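Local coordinates for protein cruciferin (Brassica napus, PDB 3KGL) that probably serves as a seed storage protein, an 11S globulin whose processed form assembles into hexamers as a nutrient reserve of the rapeseed, at residues I50-L55 with F165-N170; F60-K65 with N186-N191; E354-V359 with V367-V372. All coordinates share one frame; numbering follows the deposited sequence.

Contact 1: I50-L55 with F165-N170; sequences IESKGL and FYNDGN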
loop_
_atom_site.group_PDB
_atom_site.type_symbol
_atom_site.label_atom_id
_atom_site.label_comp_id
_atom_site.label_asym_id
_atom_site.label_seq_id
_atom_site.Cartn_x
_atom_site.Cartn_y
_atom_site.Cartn_z
ATOM N N ILE A 50 20.386 -11.898 -24.631
ATOM C CA ILE A 50 20.835 -11.028 -25.717
ATOM C C ILE A 50 22.072 -11.554 -26.449
ATOM O O ILE A 50 23.110 -11.814 -25.835
ATOM C CB ILE A 50 21.080 -9.587 -25.232
ATOM C CG1 ILE A 50 19.900 -9.114 -24.383
ATOM C CG2 ILE A 50 21.266 -8.669 -26.424
ATOM C CD1 ILE A 50 20.248 -8.012 -23.431
ATOM N N GLU A 51 21.947 -11.701 -27.769
ATOM C CA GLU A 51 23.009 -12.267 -28.596
ATOM C C GLU A 51 24.105 -11.247 -28.833
ATOM O O GLU A 51 24.110 -10.194 -28.210
ATOM C CB GLU A 51 22.450 -12.765 -29.932
ATOM C CG GLU A 51 21.667 -14.065 -29.839
ATOM C CD GLU A 51 22.471 -15.196 -29.193
ATOM O OE1 GLU A 51 23.683 -15.003 -28.920
ATOM O OE2 GLU A 51 21.890 -16.284 -28.960
ATOM N N SER A 52 25.036 -11.549 -29.730
ATOM C CA SER A 52 26.135 -10.624 -29.958
ATOM C C SER A 52 25.766 -9.564 -30.988
ATOM O O SER A 52 25.044 -9.852 -31.948
ATOM C CB SER A 52 27.394 -11.371 -30.357
ATOM O OG SER A 52 28.509 -10.815 -29.685
ATOM N N LYS A 53 26.265 -8.344 -30.772
ATOM C CA LYS A 53 25.898 -7.178 -31.576
ATOM C C LYS A 53 24.452 -6.813 -31.257
ATOM O O LYS A 53 23.837 -5.975 -31.929
ATOM C CB LYS A 53 26.022 -7.475 -33.077
ATOM C CG LYS A 53 27.437 -7.597 -33.624
ATOM C CD LYS A 53 27.474 -8.583 -34.808
ATOM C CE LYS A 53 26.296 -8.393 -35.778
ATOM N NZ LYS A 53 26.192 -9.466 -36.829
ATOM N N GLY A 54 23.914 -7.460 -30.229
ATOM C CA GLY A 54 22.499 -7.385 -29.922
ATOM C C GLY A 54 22.135 -6.256 -28.989
ATOM O O GLY A 54 22.705 -6.104 -27.914
ATOM N N LEU A 55 21.171 -5.457 -29.417
ATOM C CA LEU A 55 20.696 -4.340 -28.627
ATOM C C LEU A 55 19.272 -4.606 -28.169
ATOM O O LEU A 55 18.399 -4.899 -28.990
ATOM C CB LEU A 55 20.745 -3.052 -29.451
ATOM C CG LEU A 55 19.974 -1.863 -28.872
ATOM C CD1 LEU A 55 20.471 -1.546 -27.468
ATOM C CD2 LEU A 55 20.080 -0.642 -29.773
ATOM N N PHE A 165 19.828 -2.335 -23.137
ATOM C CA PHE A 165 21.051 -3.113 -22.947
ATOM C C PHE A 165 21.708 -3.477 -24.275
ATOM O O PHE A 165 21.017 -3.736 -25.265
ATOM C CB PHE A 165 20.756 -4.376 -22.137
ATOM C CG PHE A 165 20.232 -4.097 -20.760
ATOM C CD1 PHE A 165 21.102 -3.898 -19.701
ATOM C CD2 PHE A 165 18.867 -4.022 -20.526
ATOM C CE1 PHE A 165 20.621 -3.632 -18.432
ATOM C CE2 PHE A 165 18.381 -3.758 -19.259
ATOM C CZ PHE A 165 19.257 -3.568 -18.211
ATOM N N TYR A 166 23.042 -3.487 -24.290
ATOM C CA TYR A 166 23.805 -3.850 -25.487
ATOM C C TYR A 166 24.873 -4.875 -25.167
ATOM O O TYR A 166 25.646 -4.703 -24.227
ATOM C CB TYR A 166 24.473 -2.626 -26.126
ATOM C CG TYR A 166 25.321 -2.953 -27.348
ATOM C CD1 TYR A 166 24.734 -3.189 -28.581
ATOM C CD2 TYR A 166 26.707 -3.024 -27.266
ATOM C CE1 TYR A 166 25.501 -3.485 -29.698
ATOM C CE2 TYR A 166 27.481 -3.327 -28.378
ATOM C CZ TYR A 166 26.871 -3.553 -29.594
ATOM O OH TYR A 166 27.626 -3.852 -30.713
ATOM N N ASN A 167 24.914 -5.935 -25.966
ATOM C CA ASN A 167 25.972 -6.925 -25.867
ATOM C C ASN A 167 27.134 -6.612 -26.811
ATOM O O ASN A 167 27.138 -7.035 -27.971
ATOM C CB ASN A 167 25.425 -8.316 -26.156
ATOM C CG ASN A 167 26.400 -9.412 -25.785
ATOM O OD1 ASN A 167 26.298 -10.542 -26.276
ATOM N ND2 ASN A 167 27.352 -9.088 -24.912
ATOM N N ASP A 168 28.098 -5.845 -26.302
ATOM C CA ASP A 168 29.363 -5.602 -26.982
ATOM C C ASP A 168 30.163 -6.889 -26.927
ATOM O O ASP A 168 31.124 -7.087 -27.674
ATOM C CB ASP A 168 30.153 -4.492 -26.268
ATOM C CG ASP A 168 30.499 -4.846 -24.815
ATOM O OD1 ASP A 168 29.748 -5.633 -24.198
ATOM O OD2 ASP A 168 31.514 -4.333 -24.281
ATOM N N GLY A 169 29.737 -7.769 -26.031
ATOM C CA GLY A 169 30.524 -8.914 -25.641
ATOM C C GLY A 169 30.531 -10.096 -26.584
ATOM O O GLY A 169 29.832 -10.138 -27.597
ATOM N N ASN A 170 31.339 -11.077 -26.207
ATOM C CA ASN A 170 31.603 -12.245 -27.015
ATOM C C ASN A 170 30.471 -13.254 -26.933
ATOM O O ASN A 170 29.809 -13.562 -27.927
ATOM C CB ASN A 170 32.889 -12.883 -26.509
ATOM C CG ASN A 170 33.409 -13.931 -27.439
ATOM O OD1 ASN A 170 32.886 -14.110 -28.553
ATOM N ND2 ASN A 170 34.451 -14.638 -27.001
HETATM O O HOH W 1 26.701 -14.116 -28.738
#
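The ring of Y166 receives L55 at its edge, where L55 CB lies near the ring plane, 4.1 Å from CD1 of Y166. Backbone oxygens of the same segment come in obliquely, K53 O lying 3.7 Å from Y166 CE1. This run along K53-L55 follows from the first torsion of Y166, which sets CG opposite the backbone N (chi1 178°) and brings the ring alongside K53-L55 of the partner chain. F259 stacks on Y166, and V255 also touches it. If an alanine stood here, F259 would probably be left without its stacking partner and the K53-G54 backbone without the ring beside it. The ring of F165 heads the other way, toward I149 and I175, while its CB rests 3.9 Å from I50 CD1.

Strands 54-61 and 162-166 are antiparallel neighbours in a sheet of the N-terminal cupin barrel, and here the chain enters one and leaves the other. L55 and Y166 form a non-hydrogen-bonded pair. Beyond it, N167 N donates to G54 O almost straight (3.0 Å, 173°), and K53 N reaches N167 O over 3.2 Å in a more bent bond. The latter continues the pairing into a type II turn from E51 to G54. K53 has a positive phi of 70° in this turn, and G54 suits its end because a CB there would clash with E51 O. The buried N167 tucks its CB against I50 CG2, with L173 alongside. Farther out, water 1 donates to both E51 OE1 and N170 O, at 3.2 and 3.3 Å, bridging the two loops. L55 also packs on V425 of the second subunit.

Contact 2: F60-K65 with N186-N191; sequences FFSTAK and NQLDRN
An Asx turn in the loop between strands 173-180 and 194-196 of the N-terminal cupin domain sets N186 against S62 and T63 at the end of strand 54-61. N186 OD1 accepts from L188 N, 3.1 Å away, with the donor standing well above the carbonyl plane. On the opposite face of this amide lies the methyl of T63, whose CG2 is 3.4 Å from N186 CG. Threonine suits the place because its two branches divide the work: OG1 turns to the next carbonyl along the chain, donating to A64 O, and leaves CG2 to cover the amide. In the amide plane, N186 ND2 donates to D189 O at 2.6 Å; it also bonds to L181 O. S62 adds a weak hydrogen bond from OG to N186 OD1 (3.3 Å), while its CB packs 3.7 Å from L188 CD2. Between the backbones, N186 CA makes a CA-H...O contact of 3.1 Å with S62 O. The loop's outer side meets the second subunit, where Q187 NE2 bonds to T402 and Q382 packs on both S62 and L188. Most of N186's polar bonding thus folds its own loop, and the link to the strand end rests on methyl packing, a CA-H...O contact and one weak hydroxyl bond, a junction probably held by fit of shape more than by polar strength.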
loop_
_atom_site.group_PDB
_atom_site.type_symbol
_atom_site.label_atom_id
_atom_site.label_comp_id
_atom_site.label_asym_id
_atom_site.label_seq_id
_atom_site.Cartn_x
_atom_site.Cartn_y
_atom_site.Cartn_z
ATOM N N PHE A 60 10.411 1.192 -20.599
ATOM C CA PHE A 60 10.154 1.520 -19.203
ATOM C C PHE A 60 8.941 0.765 -18.655
ATOM O O PHE A 60 8.037 0.368 -19.401
ATOM C CB PHE A 60 10.050 3.040 -18.971
ATOM C CG PHE A 60 8.788 3.679 -19.520
ATOM C CD1 PHE A 60 7.583 3.555 -18.860
ATOM C CD2 PHE A 60 8.827 4.445 -20.672
ATOM C CE1 PHE A 60 6.442 4.152 -19.351
ATOM C CE2 PHE A 60 7.688 5.046 -21.165
ATOM C CZ PHE A 60 6.498 4.898 -20.508
ATOM N N PHE A 61 8.938 0.575 -17.342
ATOM C CA PHE A 61 7.941 -0.253 -16.687
ATOM C C PHE A 61 7.091 0.524 -15.700
ATOM O O PHE A 61 7.446 1.633 -15.308
ATOM C CB PHE A 61 8.630 -1.420 -15.987
ATOM C CG PHE A 61 9.310 -2.349 -16.932
ATOM C CD1 PHE A 61 8.677 -3.507 -17.357
ATOM C CD2 PHE A 61 10.567 -2.043 -17.434
ATOM C CE1 PHE A 61 9.297 -4.362 -18.253
ATOM C CE2 PHE A 61 11.195 -2.888 -18.330
ATOM C CZ PHE A 61 10.557 -4.056 -18.742
ATOM N N SER A 62 5.967 -0.076 -15.310
ATOM C CA SER A 62 5.014 0.542 -14.389
ATOM C C SER A 62 5.252 0.083 -12.943
ATOM O O SER A 62 4.540 0.486 -12.021
ATOM C CB SER A 62 3.580 0.226 -14.826
ATOM O OG SER A 62 3.333 -1.178 -14.827
ATOM N N THR A 63 6.259 -0.762 -12.762
ATOM C CA THR A 63 6.588 -1.302 -11.455
ATOM C C THR A 63 8.080 -1.213 -11.230
ATOM O O THR A 63 8.848 -1.004 -12.167
ATOM C CB THR A 63 6.255 -2.778 -11.384
ATOM O OG1 THR A 63 7.154 -3.493 -12.245
ATOM C CG2 THR A 63 4.824 -3.021 -11.811
ATOM N N ALA A 64 8.492 -1.390 -9.984
ATOM C CA ALA A 64 9.908 -1.477 -9.669
ATOM C C ALA A 64 10.562 -2.639 -10.428
ATOM O O ALA A 64 9.918 -3.618 -10.780
ATOM C CB ALA A 64 10.087 -1.650 -8.188
ATOM N N LYS A 65 11.851 -2.517 -10.681
ATOM C CA LYS A 65 12.571 -3.502 -11.456
ATOM C C LYS A 65 13.899 -3.687 -10.768
ATOM O O LYS A 65 14.590 -2.719 -10.459
ATOM C CB LYS A 65 12.795 -2.980 -12.880
ATOM C CG LYS A 65 12.958 -4.057 -13.943
ATOM C CD LYS A 65 13.062 -3.474 -15.360
ATOM C CE LYS A 65 14.512 -3.354 -15.831
ATOM N NZ LYS A 65 14.722 -3.814 -17.255
ATOM N N ASN A 186 3.311 0.402 -8.446
ATOM C CA ASN A 186 2.596 0.033 -9.646
ATOM C C ASN A 186 1.191 0.589 -9.527
ATOM O O ASN A 186 0.410 0.145 -8.693
ATOM C CB ASN A 186 2.558 -1.488 -9.761
ATOM C CG ASN A 186 1.750 -1.975 -10.945
ATOM O OD1 ASN A 186 1.652 -1.319 -11.974
ATOM N ND2 ASN A 186 1.182 -3.140 -10.801
ATOM N N GLN A 187 0.876 1.578 -10.349
ATOM C CA GLN A 187 -0.400 2.265 -10.260
ATOM C C GLN A 187 -1.385 1.541 -11.138
ATOM O O GLN A 187 -2.567 1.878 -11.197
ATOM C CB GLN A 187 -0.249 3.705 -10.746
ATOM C CG GLN A 187 -0.962 4.724 -9.873
ATOM C CD GLN A 187 -0.335 4.847 -8.505
ATOM O OE1 GLN A 187 0.255 3.905 -8.005
ATOM N NE2 GLN A 187 -0.445 6.015 -7.903
ATOM N N LEU A 188 -0.889 0.527 -11.824
ATOM C CA LEU A 188 -1.699 -0.148 -12.816
ATOM C C LEU A 188 -2.317 -1.450 -12.321
ATOM O O LEU A 188 -3.391 -1.436 -11.736
ATOM C CB LEU A 188 -0.906 -0.346 -14.120
ATOM C CG LEU A 188 -0.980 0.758 -15.182
ATOM C CD1 LEU A 188 -1.018 2.125 -14.573
ATOM C CD2 LEU A 188 0.168 0.645 -16.180
ATOM N N ASP A 189 -1.614 -2.558 -12.534
ATOM C CA ASP A 189 -2.242 -3.873 -12.676
ATOM C C ASP A 189 -1.455 -5.033 -12.158
ATOM O O ASP A 189 -0.244 -4.951 -11.993
ATOM C CB ASP A 189 -2.396 -4.169 -14.156
ATOM C CG ASP A 189 -3.794 -4.189 -14.565
ATOM O OD1 ASP A 189 -4.645 -3.984 -13.674
ATOM O OD2 ASP A 189 -4.035 -4.407 -15.756
ATOM N N ARG A 190 -2.138 -6.159 -12.013
ATOM C CA ARG A 190 -1.470 -7.400 -11.642
ATOM C C ARG A 190 -0.629 -8.038 -12.766
ATOM O O ARG A 190 -0.187 -9.167 -12.625
ATOM C CB ARG A 190 -2.485 -8.402 -11.117
ATOM C CG ARG A 190 -1.922 -9.325 -10.073
ATOM C CD ARG A 190 -1.663 -8.592 -8.775
ATOM N NE ARG A 190 -1.314 -9.540 -7.719
ATOM C CZ ARG A 190 -1.126 -9.203 -6.452
ATOM N NH1 ARG A 190 -1.259 -7.929 -6.084
ATOM N NH2 ARG A 190 -0.808 -10.138 -5.561
ATOM N N ASN A 191 -0.413 -7.321 -13.863
ATOM C CA ASN A 191 0.533 -7.742 -14.905
ATOM C C ASN A 191 1.773 -6.850 -14.984
ATOM O O ASN A 191 1.738 -5.682 -14.570
ATOM C CB ASN A 191 -0.107 -7.786 -16.299
ATOM C CG ASN A 191 -1.511 -8.306 -16.286
ATOM O OD1 ASN A 191 -1.769 -9.477 -16.608
ATOM N ND2 ASN A 191 -2.442 -7.441 -15.925
#

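Contact 3: E354-V359 with V367-V372; sequences EAHVQV and VFDGQV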
loop_
_atom_site.group_PDB
_atom_site.type_symbol
_atom_site.label_atom_id
_atom_site.label_comp_id
_atom_site.label_asym_id
_atom_site.label_seq_id
_atom_site.Cartn_x
_atom_site.Cartn_y
_atom_site.Cartn_z
ATOM N N GLU A 354 23.198 -27.108 -9.262
ATOM C CA GLU A 354 22.038 -27.796 -8.754
ATOM C C GLU A 354 22.089 -27.852 -7.240
ATOM O O GLU A 354 23.161 -27.919 -6.642
ATOM C CB GLU A 354 22.013 -29.236 -9.285
ATOM C CG GLU A 354 21.887 -29.387 -10.788
ATOM C CD GLU A 354 20.932 -30.513 -11.181
ATOM O OE1 GLU A 354 20.688 -30.706 -12.398
ATOM O OE2 GLU A 354 20.415 -31.198 -10.267
ATOM N N ALA A 355 20.919 -27.845 -6.618
ATOM C CA ALA A 355 20.829 -28.085 -5.188
ATOM C C ALA A 355 19.492 -28.712 -4.829
ATOM O O ALA A 355 18.505 -28.592 -5.556
ATOM C CB ALA A 355 21.051 -26.806 -4.412
ATOM N N HIS A 356 19.463 -29.398 -3.699
ATOM C CA HIS A 356 18.245 -30.041 -3.272
ATOM C C HIS A 356 17.604 -29.228 -2.164
ATOM O O HIS A 356 18.211 -28.996 -1.112
ATOM C CB HIS A 356 18.520 -31.463 -2.804
ATOM C CG HIS A 356 17.275 -32.232 -2.509
ATOM N ND1 HIS A 356 16.651 -33.020 -3.452
ATOM C CD2 HIS A 356 16.515 -32.301 -1.389
ATOM C CE1 HIS A 356 15.565 -33.554 -2.921
ATOM N NE2 HIS A 356 15.461 -33.134 -1.671
ATOM N N VAL A 357 16.379 -28.774 -2.411
ATOM C CA VAL A 357 15.712 -27.914 -1.445
ATOM C C VAL A 357 14.401 -28.476 -0.932
ATOM O O VAL A 357 13.689 -29.203 -1.624
ATOM C CB VAL A 357 15.494 -26.438 -1.947
ATOM C CG1 VAL A 357 15.652 -26.288 -3.457
ATOM C CG2 VAL A 357 14.136 -25.930 -1.507
ATOM N N GLN A 358 14.107 -28.127 0.310
ATOM C CA GLN A 358 12.812 -28.383 0.890
ATOM C C GLN A 358 12.184 -27.053 1.323
ATOM O O GLN A 358 12.844 -26.186 1.902
ATOM C CB GLN A 358 12.940 -29.343 2.068
ATOM C CG GLN A 358 13.836 -30.535 1.786
ATOM C CD GLN A 358 13.693 -31.642 2.817
ATOM O OE1 GLN A 358 12.603 -32.182 3.023
ATOM N NE2 GLN A 358 14.799 -31.992 3.461
ATOM N N VAL A 359 10.905 -26.903 1.008
ATOM C CA VAL A 359 10.131 -25.741 1.393
ATOM C C VAL A 359 8.931 -26.256 2.189
ATOM O O VAL A 359 8.205 -27.138 1.723
ATOM C CB VAL A 359 9.647 -24.987 0.142
ATOM C CG1 VAL A 359 9.006 -23.668 0.508
ATOM C CG2 VAL A 359 10.800 -24.771 -0.800
ATOM N N VAL A 367 6.013 -28.485 0.714
ATOM C CA VAL A 367 5.411 -28.033 -0.546
ATOM C C VAL A 367 6.385 -28.090 -1.708
ATOM O O VAL A 367 6.004 -27.856 -2.853
ATOM C CB VAL A 367 4.847 -26.605 -0.444
ATOM C CG1 VAL A 367 3.645 -26.571 0.494
ATOM C CG2 VAL A 367 5.940 -25.626 0.004
ATOM N N PHE A 368 7.646 -28.384 -1.404
ATOM C CA PHE A 368 8.635 -28.679 -2.432
ATOM C C PHE A 368 9.763 -29.493 -1.820
ATOM O O PHE A 368 10.172 -29.250 -0.696
ATOM C CB PHE A 368 9.161 -27.402 -3.069
ATOM C CG PHE A 368 10.209 -27.632 -4.117
ATOM C CD1 PHE A 368 9.861 -27.712 -5.451
ATOM C CD2 PHE A 368 11.548 -27.754 -3.766
ATOM C CE1 PHE A 368 10.828 -27.914 -6.429
ATOM C CE2 PHE A 368 12.517 -27.952 -4.728
ATOM C CZ PHE A 368 12.155 -28.033 -6.064
ATOM N N ASP A 369 10.249 -30.475 -2.564
ATOM C CA ASP A 369 11.292 -31.367 -2.075
ATOM C C ASP A 369 11.951 -32.041 -3.283
ATOM O O ASP A 369 11.524 -33.100 -3.738
ATOM C CB ASP A 369 10.688 -32.378 -1.092
ATOM C CG ASP A 369 11.569 -33.607 -0.869
ATOM O OD1 ASP A 369 12.809 -33.466 -0.758
ATOM O OD2 ASP A 369 10.998 -34.722 -0.782
ATOM N N GLY A 370 12.984 -31.392 -3.809
ATOM C CA GLY A 370 13.595 -31.811 -5.051
ATOM C C GLY A 370 14.667 -30.900 -5.632
ATOM O O GLY A 370 15.116 -29.903 -5.035
ATOM N N GLN A 371 15.076 -31.253 -6.841
ATOM C CA GLN A 371 16.204 -30.607 -7.469
ATOM C C GLN A 371 15.796 -29.309 -8.143
ATOM O O GLN A 371 14.671 -29.157 -8.630
ATOM C CB GLN A 371 16.840 -31.559 -8.470
ATOM C CG GLN A 371 18.361 -31.568 -8.453
ATOM C CD GLN A 371 18.967 -32.047 -7.128
ATOM O OE1 GLN A 371 18.265 -32.514 -6.213
ATOM N NE2 GLN A 371 20.286 -31.922 -7.023
ATOM N N VAL A 372 16.731 -28.374 -8.164
ATOM C CA VAL A 372 16.502 -27.062 -8.736
ATOM C C VAL A 372 17.819 -26.674 -9.383
ATOM O O VAL A 372 18.869 -26.693 -8.736
ATOM C CB VAL A 372 16.108 -26.062 -7.640
ATOM C CG1 VAL A 372 16.313 -24.664 -8.099
ATOM C CG2 VAL A 372 14.669 -26.270 -7.254
#
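V357 forms the apolar centre of this hairpin: its CG1 lies 3.8 Å from F368 CE2 and 3.9 Å from V372 CG2. V359 extends the layer, its CG2 set 3.8 Å from F368 CB, and L378 packs on V357, V359 and F368. Branched valines suit these extended, buried strands of the C-terminal cupin domain. Antiparallel backbone bonds run between them, ending in a classic beta bulge where V359 O accepts from V367 N (2.8 Å) and more weakly from F368 N.

H356, Q371 and D369 occupy the other sheet face. The imidazole of H356 donates at both ends: ND1 to Q371 OE1 at 3.2 Å, in the ring plane, and NE2 to D369 OD1 at 2.8 Å, tilted 18° from it. The carboxylate stands nearly upright to the ring, their planes 81° apart. Backbone of G370 passes over one ring face, its CA 3.4 Å from H356 CE1. Q358, on this face of the sheet too, bonds to T224 of the third subunit. With two acceptors fixing its rotation, D369 beside it and a bound sulfate about 3 Å from its side chain, H356 is probably protonated on both nitrogens and positively charged.

How the contacts relate
Contacts 1 and 2 belong to the N-terminal cupin domain and share strand 54-61, one near its start and the other at its end. Their centres are 26 Å apart, yet they touch where F165 CE2 lies 4.2 Å from K65 NZ. Contact 3 stands apart in the C-terminal cupin domain, its nearest atoms about 21 Å from contact 1 and 18 Å from contact 2. Contact 2 is the buried one, where a loop meets a strand end beside another subunit with little direct bonding. Contacts 1 and 3 are partly buried: contact 1 carries strand pairing into turns bridged by water, whereas contact 3 is a bulged beta hairpin, apolar on one face and polar on the other.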